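Local coordinates for protein poly-beta-1,6-N-acetyl-D-glucosamine N-deacetylase (Aggregatibacter actinomycetemcomitans, PDB 4U10) that probably removes acetyl groups from the N-acetylglucosamine units of poly-beta-1,6-N-acetyl-D-glucosamine, the chain here holding the polysaccharide deacetylase domain of a longer protein, at residues Asp56-Lys61 / Met226-Ala231; Thr79-Ile84 / Trp127-Glu132; Ala154-Ser159 / Asn172-Lys177. All coordinates share one frame; numbering follows the deposited sequence.

Interaction 1 of 3, residues Asp56-Lys61 / Met226-Ala231; sequences DAENGK and MTHHFA
E58 and H228 reach toward each other from opposite directions and make the whole contact, carboxylate against imidazole, while their CA atoms stay 11.9 Å apart. Starting from CB, the glutamate side chain first turns between the backbone N and the carbonyl carbon (chi1 71°) and then runs straight on through CG to CD (chi2 -179°). CB and CG thus act as a spacer that carries the acid off the end of its helix and across to the strand. E58 CD comes within 3.8 Å of H228 NE2. Beyond it the two oxygens meet the ring differently: E58 OE1 faces H228 NE2 alone, at 3.5 Å, whereas E58 OE2 lies beside both H228 CE1, at 3.3 Å, and H228 NE2. The carboxylate and ring planes are 38° apart, and OE2 approaches the imidazole obliquely. An acid of this length suits the place because it can span the gap between helix and strand; its negative charge would probably polarise the ring. The ring's other nitrogen, ND1, gives a weak hydrogen bond to D242 O, and the ring meets W51, on the same helix as E58, edge-to-face; both would help fix its rotation. F230, two residues along the strand, also packs edge-to-face with W51. Just past E58 the helix stops: G60, with positive phi, lets the chain turn back so that K61 N bonds to D56 O at 2.9 Å and G60 N to A57 O at 3.1 Å. The arrangement is that of an alpha/beta fold, in which helix 51-58, ended by a Schellman motif with G60 as its C-prime residue, is joined by side chains to strand 228-230, the middle strand of a three-stranded parallel sheet.

Interaction 2 of 3, residues Thr79-Ile84 / Trp127-Glu132; sequences TMYNVI and WDQVRE. Unlike the reference sequence in segment 127-132: D128 (reference Glu).
Helices 79-91 and 127-135 come closest within these segments at Y81 and Q129, whose CA atoms are 6.6 Å apart. Each helix lies in a beta-alpha-beta crossover, the first between parallel strands 68-75 and 95-99, the second between 95-99 and 139-141, a long connection that also carries helix 101-104 and strands 112-114 and 117-119; the contact thus joins two helices of the deacetylase domain's alpha/beta fold. Y81 has CG anti to its own N (chi1 -176°), which sends the ring out to the second helix. There the Q129 chain passes over one face: Q129 CG sits 3.5 Å from the Y81 ring centroid, 5° off the normal, in a CH-pi contact, with CB beside it. Further on, the slightly tilted amide leans over the same ring, and Q129 NE2 comes 3.4 Å from Y81 CD2. Glutamine suits this place because its methylenes give the ring an apolar cover while OE1 accepts from T126 N, the residue just before the helix. The first helix has its own irregularity, a pi-type turn in which T79 O accepts from both V83 N and I84 N. E132, about one helical turn beyond Q129, meets the ring's edge with its carboxylate nearly perpendicular to it (88°). Tyrosine suits this place because Y81 OH donates to E132 OE1 at 2.7 Å, approaching on the syn side but out of the carboxylate plane.

Interaction 3 of 3, residues Ala154-Ser159 / Asn172-Lys177; sequences ANPAGS and NRYESK
A type I beta turn, N155 to G158, connecting strand 151-153 to strand 160-162, receives the phenol end of Y174 against N155 and P156. Y174 OH lies 3.1 Å from P156 CD, a close approach, and 3.5 Å from N155 CB; behind the hydroxyl, Y174 CZ is 3.9 Å from P156 CD. The proline ring and the tyrosine side chain cross at about a right angle. Along the phenol's edge, A154 O comes 3.3 Å from Y174 CE1, near the ring plane, where the slightly positive C-H rim would suit a carbonyl oxygen. Y174 belongs to strand 173-174, which forms a small antiparallel hairpin with strand 169-170. From that neighbouring strand Y169 meets the Y174 ring edge-to-face and also touches P156, so both tyrosines touch the turn's proline. Proline fits the second position of a type I turn because its ring already fixes phi near the required value. N155 holds the turn from within: its CG takes the rotamer between N and C (chi1 80°), which folds OD1 back over the loop. There N155 OD1 accepts a nearly straight bond from S159 N (3.3 Å, 172°), the donor standing above the carbonyl plane, and a weak one from A157 N that makes an Asx turn. G158 takes a positive phi, a conformation readily reached by a residue with no side chain. The loop is tied at its base by A154 N to S159 O (2.7 Å), while R153 bonds to the carbonyl oxygens of N155 and P156. At the far end of the other segment, S176 is the N-cap of helix 177-199, its OG capping a backbone N of the helix, while its own N bonds to E179 OE1.

Overall arrangement
All three contacts lie at the surface of the domain and away from the annotated zinc sites. Interactions 1 and 2 are the nearer pair, with centres 24 Å apart and nearest atoms about 12 Å apart. Interaction 3 is the outlier: its centre is 36 Å from that of interaction 1 and 38 Å from that of interaction 2, on the opposite side of the chain's centre from the latter. Interaction 1 spans the other two in sequence, and D75, H144 and H149, which bind one zinc ion, fall within that span. D75 ends strand 68-75, just ahead of helix 79-91 of interaction 2.

Interaction 1 of 3, residues Asp56-Lys61 / Met226-Ala231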
ATOM      1  N   ASP A  56      10.909  13.138  -9.410  1.00 21.54           N
ATOM      2  CA  ASP A  56      11.885  13.807 -10.251  1.00 22.64           C
ATOM      3  C   ASP A  56      11.331  14.215 -11.592  1.00 24.35           C
ATOM      4  O   ASP A  56      11.660  15.306 -12.061  1.00 27.12           O
ATOM      5  CB  ASP A  56      13.111  12.939 -10.450  1.00 23.89           C
ATOM      6  CG  ASP A  56      13.995  12.953  -9.268  1.00 23.26           C
ATOM      7  OD1 ASP A  56      13.758  13.728  -8.333  1.00 26.24           O
ATOM      8  OD2 ASP A  56      14.927  12.188  -9.244  1.00 24.90           O
ATOM      9  N   ALA A  57      10.496  13.384 -12.191  1.00 23.52           N
ATOM     10  CA  ALA A  57       9.832  13.765 -13.408  1.00 24.21           C
ATOM     11  C   ALA A  57       8.908  14.944 -13.227  1.00 25.59           C
ATOM     12  O   ALA A  57       8.932  15.856 -14.071  1.00 25.67           O
ATOM     13  CB  ALA A  57       9.034  12.608 -13.992  1.00 26.79           C
ATOM     14  N   GLU A  58       8.055  14.941 -12.184  1.00 24.17           N
ATOM     15  CA  GLU A  58       7.102  16.031 -12.006  1.00 23.30           C
ATOM     16  C   GLU A  58       7.818  17.316 -11.665  1.00 21.41           C
ATOM     17  O   GLU A  58       7.322  18.400 -11.948  1.00 23.24           O
ATOM     18  CB  GLU A  58       5.966  15.759 -10.948  1.00 22.50           C
ATOM     19  CG  GLU A  58       6.448  15.744  -9.497  1.00 25.77           C
ATOM     20  CD  GLU A  58       5.319  15.454  -8.483  1.00 26.25           C
ATOM     21  OE1 GLU A  58       5.469  15.868  -7.296  1.00 26.29           O
ATOM     22  OE2 GLU A  58       4.313  14.837  -8.891  1.00 21.57           O
ATOM     23  N   ASN A  59       8.959  17.210 -11.034  1.00 22.75           N
ATOM     24  CA  ASN A  59       9.748  18.393 -10.712  1.00 23.34           C
ATOM     25  C   ASN A  59      10.739  18.841 -11.787  1.00 25.89           C
ATOM     26  O   ASN A  59      11.569  19.717 -11.518  1.00 24.51           O
ATOM     27  CB  ASN A  59      10.470  18.173  -9.383  1.00 22.47           C
ATOM     28  CG  ASN A  59       9.483  18.153  -8.239  1.00 24.01           C
ATOM     29  OD1 ASN A  59       8.459  18.800  -8.339  1.00 23.76           O
ATOM     30  ND2 ASN A  59       9.756  17.418  -7.193  1.00 21.40           N
ATOM     31  N   GLY A  60      10.666  18.220 -12.968  1.00 26.49           N
ATOM     32  CA  GLY A  60      11.480  18.619 -14.129  1.00 27.22           C
ATOM     33  C   GLY A  60      12.964  18.384 -13.952  1.00 28.79           C
ATOM     34  O   GLY A  60      13.763  19.107 -14.534  1.00 29.07           O
ATOM     35  N   LYS A  61      13.350  17.400 -13.135  1.00 30.14           N
ATOM     36  CA  LYS A  61      14.773  17.065 -12.936  1.00 31.17           C
ATOM     37  C   LYS A  61      15.306  15.944 -13.828  1.00 32.37           C
ATOM     38  O   LYS A  61      16.470  15.947 -14.128  1.00 39.24           O
ATOM     39  CB  LYS A  61      15.054  16.730 -11.494  1.00 35.24           C
ATOM     40  CG  LYS A  61      14.915  17.979 -10.641  1.00 41.81           C
ATOM     41  CD  LYS A  61      15.415  17.766  -9.227  1.00 46.04           C
ATOM     42  CE  LYS A  61      14.950  18.887  -8.307  1.00 47.41           C
ATOM     43  NZ  LYS A  61      15.617  18.732  -6.985  1.00 50.67           N
HETATM   44  N   MSE A 226       0.444  14.138   2.242  1.00 23.04           N
HETATM   45  CA  MSE A 226       0.232  13.044   1.318  1.00 23.08           C
HETATM   46  C   MSE A 226      -0.836  13.462   0.347  1.00 24.28           C
HETATM   47  O   MSE A 226      -2.062  13.147   0.533  1.00 23.81           O
HETATM   48  CB  MSE A 226      -0.093  11.815   2.131  1.00 21.90           C
HETATM   49  CG  MSE A 226       1.031  11.573   3.126  1.00 22.67           C
HETATM   50 SE   MSE A 226       0.545  10.010   4.226  1.00 24.58          SE
HETATM   51  CE  MSE A 226      -0.063  10.681   5.860  1.00 19.58           C
ATOM     52  N   THR A 227      -0.388  14.196  -0.679  1.00 21.70           N
ATOM     53  CA  THR A 227      -1.245  14.667  -1.755  1.00 24.86           C
ATOM     54  C   THR A 227      -1.327  13.609  -2.855  1.00 22.60           C
ATOM     55  O   THR A 227      -2.328  13.502  -3.525  1.00 24.36           O
ATOM     56  CB  THR A 227      -0.708  16.026  -2.316  1.00 25.94           C
ATOM     57  OG1 THR A 227      -0.924  17.018  -1.332  1.00 33.78           O
ATOM     58  CG2 THR A 227      -1.444  16.445  -3.529  1.00 27.08           C
ATOM     59  N   HIS A 228      -0.261  12.821  -3.015  1.00 21.47           N
ATOM     60  CA  HIS A 228      -0.319  11.604  -3.824  1.00 20.96           C
ATOM     61  C   HIS A 228      -0.973  10.459  -3.055  1.00 16.57           C
ATOM     62  O   HIS A 228      -0.559  10.097  -1.961  1.00 17.13           O
ATOM     63  CB  HIS A 228       1.070  11.220  -4.317  1.00 20.00           C
ATOM     64  CG  HIS A 228       1.677  12.266  -5.186  1.00 21.32           C
ATOM     65  ND1 HIS A 228       1.337  12.420  -6.516  1.00 25.94           N
ATOM     66  CD2 HIS A 228       2.576  13.226  -4.914  1.00 21.24           C
ATOM     67  CE1 HIS A 228       1.987  13.461  -7.004  1.00 24.84           C
ATOM     68  NE2 HIS A 228       2.755  13.954  -6.051  1.00 20.38           N
ATOM     69  N   HIS A 229      -1.990   9.884  -3.645  1.00 15.90           N
ATOM     70  CA  HIS A 229      -2.687   8.769  -3.031  1.00 15.51           C
ATOM     71  C   HIS A 229      -2.874   7.614  -4.001  1.00 15.12           C
ATOM     72  O   HIS A 229      -3.224   7.790  -5.179  1.00 17.08           O
ATOM     73  CB  HIS A 229      -3.984   9.273  -2.343  1.00 15.28           C
ATOM     74  CG  HIS A 229      -4.966   9.919  -3.259  1.00 15.40           C
ATOM     75  ND1 HIS A 229      -5.997   9.229  -3.851  1.00 15.95           N
ATOM     76  CD2 HIS A 229      -5.102  11.207  -3.650  1.00 14.46           C
ATOM     77  CE1 HIS A 229      -6.730  10.056  -4.572  1.00 15.14           C
ATOM     78  NE2 HIS A 229      -6.185  11.254  -4.493  1.00 15.35           N
ATOM     79  N   PHE A 230      -2.682   6.402  -3.506  1.00 15.01           N
ATOM     80  CA  PHE A 230      -2.795   5.191  -4.319  1.00 13.73           C
ATOM     81  C   PHE A 230      -4.155   4.512  -4.067  1.00 15.13           C
ATOM     82  O   PHE A 230      -4.404   3.992  -2.971  1.00 13.30           O
ATOM     83  CB  PHE A 230      -1.692   4.198  -3.934  1.00 13.72           C
ATOM     84  CG  PHE A 230      -0.286   4.503  -4.482  1.00 13.96           C
ATOM     85  CD1 PHE A 230       0.085   5.722  -5.013  1.00 14.86           C
ATOM     86  CD2 PHE A 230       0.712   3.505  -4.373  1.00 15.37           C
ATOM     87  CE1 PHE A 230       1.432   5.927  -5.452  1.00 15.04           C
ATOM     88  CE2 PHE A 230       1.980   3.704  -4.834  1.00 13.84           C
ATOM     89  CZ  PHE A 230       2.322   4.903  -5.367  1.00 14.21           C
ATOM     90  N   ALA A 231      -4.976   4.423  -5.120  1.00 14.37           N
ATOM     91  CA  ALA A 231      -6.243   3.656  -5.105  1.00 17.17           C
ATOM     92  C   ALA A 231      -6.073   2.293  -5.828  1.00 19.20           C
ATOM     93  O   ALA A 231      -4.966   1.767  -5.912  1.00 18.85           O
ATOM     94  CB  ALA A 231      -7.367   4.529  -5.705  1.00 18.23           C
TER

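Interaction 2 of 3, residues Thr79-Ile84 / Trp127-Glu132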
ATOM      1  N   THR A  79       6.495 -10.907   5.104  1.00 17.43           N
ATOM      2  CA  THR A  79       6.906 -11.382   3.779  1.00 17.21           C
ATOM      3  C   THR A  79       7.568 -10.333   2.921  1.00 16.09           C
ATOM      4  O   THR A  79       8.284 -10.693   2.013  1.00 16.88           O
ATOM      5  CB  THR A  79       5.742 -11.989   2.969  1.00 16.54           C
ATOM      6  OG1 THR A  79       4.652 -11.045   2.814  1.00 17.54           O
ATOM      7  CG2 THR A  79       5.321 -13.301   3.646  1.00 17.98           C
HETATM    8  N   MSE A  80       7.259  -9.065   3.157  1.00 15.94           N
HETATM    9  CA  MSE A  80       7.962  -7.954   2.499  1.00 15.04           C
HETATM   10  C   MSE A  80       9.438  -8.088   2.689  1.00 14.38           C
HETATM   11  O   MSE A  80      10.247  -7.984   1.742  1.00 14.51           O
HETATM   12  CB  MSE A  80       7.414  -6.594   2.932  1.00 14.50           C
HETATM   13  CG  MSE A  80       8.156  -5.457   2.229  1.00 12.84           C
HETATM   14 SE   MSE A  80       7.569  -5.334   0.371  1.00 15.45          SE
HETATM   15  CE  MSE A  80       9.156  -4.402  -0.306  1.00 13.77           C
ATOM     16  N   TYR A  81       9.849  -8.299   3.922  1.00 14.55           N
ATOM     17  CA  TYR A  81      11.269  -8.430   4.170  1.00 15.04           C
ATOM     18  C   TYR A  81      11.830  -9.793   3.829  1.00 16.20           C
ATOM     19  O   TYR A  81      12.968  -9.870   3.338  1.00 16.93           O
ATOM     20  CB  TYR A  81      11.542  -8.144   5.631  1.00 16.34           C
ATOM     21  CG  TYR A  81      13.009  -8.136   6.042  1.00 18.44           C
ATOM     22  CD1 TYR A  81      13.799  -7.005   5.855  1.00 19.48           C
ATOM     23  CD2 TYR A  81      13.568  -9.218   6.703  1.00 19.34           C
ATOM     24  CE1 TYR A  81      15.129  -6.988   6.253  1.00 20.50           C
ATOM     25  CE2 TYR A  81      14.900  -9.194   7.117  1.00 20.83           C
ATOM     26  CZ  TYR A  81      15.671  -8.092   6.880  1.00 21.57           C
ATOM     27  OH  TYR A  81      16.978  -8.047   7.314  1.00 22.96           O
ATOM     28  N   ASN A  82      11.070 -10.857   4.134  1.00 15.98           N
ATOM     29  CA  ASN A  82      11.543 -12.242   4.038  1.00 17.38           C
ATOM     30  C   ASN A  82      11.490 -12.898   2.653  1.00 17.67           C
ATOM     31  O   ASN A  82      12.218 -13.855   2.413  1.00 16.57           O
ATOM     32  CB  ASN A  82      10.749 -13.186   4.963  1.00 19.42           C
ATOM     33  CG  ASN A  82      10.937 -12.858   6.413  1.00 21.88           C
ATOM     34  OD1 ASN A  82      11.990 -12.354   6.812  1.00 24.83           O
ATOM     35  ND2 ASN A  82       9.884 -13.063   7.220  1.00 23.71           N
ATOM     36  N   VAL A  83      10.590 -12.442   1.793  1.00 16.31           N
ATOM     37  CA  VAL A  83      10.334 -13.094   0.545  1.00 16.25           C
ATOM     38  C   VAL A  83      10.517 -12.068  -0.553  1.00 17.18           C
ATOM     39  O   VAL A  83      11.324 -12.275  -1.436  1.00 20.33           O
ATOM     40  CB  VAL A  83       8.917 -13.683   0.493  1.00 16.54           C
ATOM     41  CG1 VAL A  83       8.593 -14.229  -0.908  1.00 18.88           C
ATOM     42  CG2 VAL A  83       8.735 -14.760   1.564  1.00 17.10           C
ATOM     43  N   ILE A  84       9.874 -10.919  -0.441  1.00 15.94           N
ATOM     44  CA  ILE A  84       9.853  -9.969  -1.544  1.00 15.29           C
ATOM     45  C   ILE A  84      11.191  -9.255  -1.727  1.00 15.24           C
ATOM     46  O   ILE A  84      11.708  -9.151  -2.834  1.00 15.90           O
ATOM     47  CB  ILE A  84       8.708  -8.974  -1.342  1.00 15.87           C
ATOM     48  CG1 ILE A  84       7.377  -9.713  -1.460  1.00 15.79           C
ATOM     49  CG2 ILE A  84       8.755  -7.878  -2.394  1.00 15.85           C
ATOM     50  CD1 ILE A  84       6.272  -9.093  -0.663  1.00 17.53           C
ATOM     51  N   TRP A 127      10.452  -2.308  12.591  1.00 19.26           N
ATOM     52  CA  TRP A 127      10.998  -1.079  12.034  1.00 19.47           C
ATOM     53  C   TRP A 127      12.462  -1.138  11.571  1.00 20.50           C
ATOM     54  O   TRP A 127      12.839  -0.404  10.648  1.00 20.00           O
ATOM     55  CB  TRP A 127      10.839   0.051  13.036  1.00 18.46           C
ATOM     56  CG  TRP A 127       9.428   0.582  13.203  1.00 16.99           C
ATOM     57  CD1 TRP A 127       8.665   0.530  14.331  1.00 16.38           C
ATOM     58  CD2 TRP A 127       8.653   1.255  12.227  1.00 16.69           C
ATOM     59  NE1 TRP A 127       7.493   1.161  14.135  1.00 16.95           N
ATOM     60  CE2 TRP A 127       7.422   1.591  12.840  1.00 16.79           C
ATOM     61  CE3 TRP A 127       8.847   1.562  10.870  1.00 16.78           C
ATOM     62  CZ2 TRP A 127       6.395   2.266  12.161  1.00 15.50           C
ATOM     63  CZ3 TRP A 127       7.837   2.239  10.180  1.00 17.42           C
ATOM     64  CH2 TRP A 127       6.614   2.594  10.836  1.00 16.88           C
ATOM     65  N   ASP A 128      13.273  -1.984  12.239  1.00 20.00           N
ATOM     66  CA  ASP A 128      14.654  -2.270  11.830  1.00 20.23           C
ATOM     67  C   ASP A 128      14.622  -2.782  10.410  1.00 17.76           C
ATOM     68  O   ASP A 128      15.339  -2.307   9.585  1.00 16.44           O
ATOM     69  CB  ASP A 128      15.348  -3.352  12.703  1.00 23.12           C
ATOM     70  CG  ASP A 128      15.424  -2.965  14.217  1.00 33.91           C
ATOM     71  OD1 ASP A 128      15.756  -1.782  14.579  1.00 35.90           O
ATOM     72  OD2 ASP A 128      15.132  -3.857  15.069  1.00 39.98           O
ATOM     73  N   GLN A 129      13.749  -3.735  10.133  1.00 19.50           N
ATOM     74  CA  GLN A 129      13.605  -4.257   8.765  1.00 18.25           C
ATOM     75  C   GLN A 129      13.210  -3.215   7.746  1.00 18.08           C
ATOM     76  O   GLN A 129      13.682  -3.228   6.609  1.00 19.78           O
ATOM     77  CB  GLN A 129      12.612  -5.387   8.829  1.00 18.70           C
ATOM     78  CG  GLN A 129      13.150  -6.620   9.448  1.00 18.86           C
ATOM     79  CD  GLN A 129      12.083  -7.656   9.776  1.00 21.99           C
ATOM     80  OE1 GLN A 129      10.920  -7.362   9.848  1.00 23.97           O
ATOM     81  NE2 GLN A 129      12.496  -8.891   9.926  1.00 24.58           N
ATOM     82  N   VAL A 130      12.356  -2.270   8.148  1.00 18.15           N
ATOM     83  CA  VAL A 130      11.905  -1.206   7.269  1.00 16.49           C
ATOM     84  C   VAL A 130      13.037  -0.237   6.971  1.00 16.71           C
ATOM     85  O   VAL A 130      13.196   0.200   5.779  1.00 14.96           O
ATOM     86  CB  VAL A 130      10.759  -0.413   7.896  1.00 17.95           C
ATOM     87  CG1 VAL A 130      10.329   0.746   6.996  1.00 19.06           C
ATOM     88  CG2 VAL A 130       9.589  -1.323   8.238  1.00 18.92           C
ATOM     89  N   ARG A 131      13.784   0.144   8.034  1.00 15.19           N
ATOM     90  CA  ARG A 131      15.009   0.974   7.843  1.00 16.63           C
ATOM     91  C   ARG A 131      16.025   0.373   6.863  1.00 16.70           C
ATOM     92  O   ARG A 131      16.508   1.074   5.996  1.00 17.68           O
ATOM     93  CB  ARG A 131      15.700   1.295   9.191  1.00 15.31           C
ATOM     94  CG  ARG A 131      15.142   2.531   9.899  1.00 13.78           C
ATOM     95  CD  ARG A 131      16.007   2.856  11.128  1.00 14.49           C
ATOM     96  NE  ARG A 131      15.907   1.786  12.122  1.00 14.68           N
ATOM     97  CZ  ARG A 131      14.948   1.705  13.019  1.00 16.15           C
ATOM     98  NH1 ARG A 131      13.991   2.653  13.057  1.00 18.01           N
ATOM     99  NH2 ARG A 131      14.897   0.683  13.887  1.00 16.94           N
ATOM    100  N   GLU A 132      16.327  -0.907   6.995  1.00 17.48           N
ATOM    101  CA  GLU A 132      17.242  -1.581   6.064  1.00 18.35           C
ATOM    102  C   GLU A 132      16.748  -1.501   4.601  1.00 17.86           C
ATOM    103  O   GLU A 132      17.519  -1.204   3.666  1.00 17.04           O
ATOM    104  CB  GLU A 132      17.448  -3.041   6.490  1.00 18.35           C
ATOM    105  CG  GLU A 132      18.487  -3.772   5.679  1.00 18.16           C
ATOM    106  CD  GLU A 132      18.549  -5.267   5.963  1.00 21.76           C
ATOM    107  OE1 GLU A 132      18.251  -5.722   7.100  1.00 19.58           O
ATOM    108  OE2 GLU A 132      18.925  -6.033   5.036  1.00 24.45           O
TER

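Interaction 3 of 3, residues Ala154-Ser159 / Asn172-Lys177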
ATOM      1  N   ALA A 154     -21.302   1.048  10.599  1.00 21.02           N
ATOM      2  CA  ALA A 154     -21.693   2.213   9.785  1.00 21.02           C
ATOM      3  C   ALA A 154     -23.211   2.545   9.828  1.00 21.16           C
ATOM      4  O   ALA A 154     -23.670   3.495   9.159  1.00 18.87           O
ATOM      5  CB  ALA A 154     -21.301   1.939   8.357  1.00 22.52           C
ATOM      6  N   ASN A 155     -23.979   1.699  10.521  1.00 20.99           N
ATOM      7  CA  ASN A 155     -25.398   1.931  10.728  1.00 21.55           C
ATOM      8  C   ASN A 155     -26.026   1.200  11.945  1.00 22.04           C
ATOM      9  O   ASN A 155     -25.391   0.360  12.596  1.00 21.80           O
ATOM     10  CB  ASN A 155     -26.181   1.754   9.403  1.00 22.15           C
ATOM     11  CG  ASN A 155     -26.467   0.310   9.030  1.00 25.53           C
ATOM     12  OD1 ASN A 155     -26.591  -0.582   9.874  1.00 29.56           O
ATOM     13  ND2 ASN A 155     -26.673   0.082   7.734  1.00 29.27           N
ATOM     14  N   PRO A 156     -27.287   1.549  12.291  1.00 25.85           N
ATOM     15  CA  PRO A 156     -27.857   0.834  13.467  1.00 26.55           C
ATOM     16  C   PRO A 156     -28.108  -0.668  13.277  1.00 28.17           C
ATOM     17  O   PRO A 156     -28.171  -1.402  14.270  1.00 27.52           O
ATOM     18  CB  PRO A 156     -29.159   1.585  13.773  1.00 26.76           C
ATOM     19  CG  PRO A 156     -29.175   2.820  12.896  1.00 29.60           C
ATOM     20  CD  PRO A 156     -28.157   2.631  11.794  1.00 27.27           C
ATOM     21  N   ALA A 157     -28.259  -1.139  12.041  1.00 27.31           N
ATOM     22  CA  ALA A 157     -28.522  -2.552  11.785  1.00 27.40           C
ATOM     23  C   ALA A 157     -27.289  -3.442  11.873  1.00 29.01           C
ATOM     24  O   ALA A 157     -27.384  -4.676  11.764  1.00 27.07           O
ATOM     25  CB  ALA A 157     -29.142  -2.699  10.421  1.00 30.25           C
ATOM     26  N   GLY A 158     -26.125  -2.807  12.012  1.00 29.82           N
ATOM     27  CA  GLY A 158     -24.847  -3.495  12.167  1.00 32.08           C
ATOM     28  C   GLY A 158     -24.039  -3.688  10.877  1.00 32.61           C
ATOM     29  O   GLY A 158     -23.260  -4.607  10.795  1.00 34.77           O
ATOM     30  N   SER A 159     -24.232  -2.833   9.882  1.00 33.18           N
ATOM     31  CA  SER A 159     -23.435  -2.866   8.652  1.00 36.08           C
ATOM     32  C   SER A 159     -22.028  -2.378   9.038  1.00 33.88           C
ATOM     33  O   SER A 159     -21.911  -1.521   9.885  1.00 30.01           O
ATOM     34  CB  SER A 159     -24.083  -2.003   7.534  1.00 35.58           C
ATOM     35  OG  SER A 159     -23.124  -1.237   6.760  1.00 40.25           O
ATOM     36  N   ASN A 172     -25.221   4.622  19.850  1.00 23.40           N
ATOM     37  CA  ASN A 172     -26.516   4.855  19.231  0.50 24.57           C
ATOM     38  C   ASN A 172     -26.600   6.166  18.425  1.00 26.52           C
ATOM     39  O   ASN A 172     -27.635   6.809  18.363  1.00 24.74           O
ATOM     40  CB  ASN A 172     -27.628   4.729  20.289  0.50 26.02           C
ATOM     41  CG  ASN A 172     -27.816   3.286  20.762  0.50 26.79           C
ATOM     42  OD1 ASN A 172     -27.698   2.990  21.950  0.50 27.42           O
ATOM     43  ND2 ASN A 172     -28.100   2.380  19.821  0.50 27.05           N
ATOM     44  N   ARG A 173     -25.494   6.554  17.784  1.00 24.68           N
ATOM     45  CA  ARG A 173     -25.533   7.712  16.905  1.00 28.08           C
ATOM     46  C   ARG A 173     -24.437   7.710  15.894  1.00 26.15           C
ATOM     47  O   ARG A 173     -23.413   7.014  16.093  1.00 22.07           O
ATOM     48  CB  ARG A 173     -25.391   9.011  17.693  1.00 28.66           C
ATOM     49  CG  ARG A 173     -23.974   9.386  18.041  1.00 30.95           C
ATOM     50  CD  ARG A 173     -23.896  10.834  18.402  1.00 33.30           C
ATOM     51  NE  ARG A 173     -24.593  11.084  19.654  1.00 37.55           N
ATOM     52  CZ  ARG A 173     -24.668  12.284  20.243  1.00 36.31           C
ATOM     53  NH1 ARG A 173     -24.093  13.349  19.701  1.00 33.33           N
ATOM     54  NH2 ARG A 173     -25.326  12.403  21.400  1.00 36.76           N
ATOM     55  N   TYR A 174     -24.652   8.533  14.855  1.00 22.41           N
ATOM     56  CA  TYR A 174     -23.619   8.783  13.835  1.00 21.12           C
ATOM     57  C   TYR A 174     -22.666   9.891  14.267  1.00 18.75           C
ATOM     58  O   TYR A 174     -23.033  10.913  14.851  1.00 19.73           O
ATOM     59  CB  TYR A 174     -24.235   9.136  12.452  1.00 18.22           C
ATOM     60  CG  TYR A 174     -25.054   8.062  11.826  1.00 18.54           C
ATOM     61  CD1 TYR A 174     -24.481   7.138  10.997  1.00 18.32           C
ATOM     62  CD2 TYR A 174     -26.440   7.965  12.054  1.00 17.75           C
ATOM     63  CE1 TYR A 174     -25.230   6.142  10.419  1.00 20.19           C
ATOM     64  CE2 TYR A 174     -27.187   6.947  11.496  1.00 18.09           C
ATOM     65  CZ  TYR A 174     -26.596   6.050  10.656  1.00 18.79           C
ATOM     66  OH  TYR A 174     -27.296   5.027  10.024  1.00 21.06           O
ATOM     67  N   GLU A 175     -21.389   9.660  14.000  1.00 21.05           N
ATOM     68  CA  GLU A 175     -20.400  10.728  14.061  1.00 19.07           C
ATOM     69  C   GLU A 175     -20.838  11.970  13.363  1.00 18.82           C
ATOM     70  O   GLU A 175     -21.345  11.903  12.288  1.00 19.61           O
ATOM     71  CB  GLU A 175     -19.126  10.293  13.312  1.00 18.96           C
ATOM     72  CG  GLU A 175     -18.147   9.561  14.188  1.00 19.45           C
ATOM     73  CD  GLU A 175     -16.887   9.191  13.436  1.00 18.57           C
ATOM     74  OE1 GLU A 175     -16.959   8.903  12.214  1.00 17.91           O
ATOM     75  OE2 GLU A 175     -15.846   9.276  14.096  1.00 17.84           O
ATOM     76  N   SER A 176     -20.494  13.118  13.884  1.00 21.02           N
ATOM     77  CA  SER A 176     -20.718  14.323  13.121  1.00 23.52           C
ATOM     78  C   SER A 176     -19.668  14.407  12.016  1.00 23.59           C
ATOM     79  O   SER A 176     -18.703  13.659  12.020  1.00 21.54           O
ATOM     80  CB  SER A 176     -20.671  15.526  14.026  1.00 25.18           C
ATOM     81  OG  SER A 176     -19.412  15.686  14.577  1.00 23.11           O
ATOM     82  N   LYS A 177     -19.931  15.239  11.018  1.00 25.82           N
ATOM     83  CA  LYS A 177     -18.987  15.337   9.906  0.50 24.54           C
ATOM     84  C   LYS A 177     -17.663  15.842  10.476  1.00 25.06           C
ATOM     85  O   LYS A 177     -16.608  15.394  10.034  1.00 24.07           O
ATOM     86  CB  LYS A 177     -19.526  16.236   8.797  0.50 24.07           C
ATOM     87  CG  LYS A 177     -18.804  16.113   7.468  0.50 22.57           C
ATOM     88  CD  LYS A 177     -18.711  14.662   6.976  0.50 22.07           C
ATOM     89  CE  LYS A 177     -18.453  14.660   5.515  0.50 20.44           C
ATOM     90  NZ  LYS A 177     -19.067  15.902   4.946  0.50 20.07           N
TER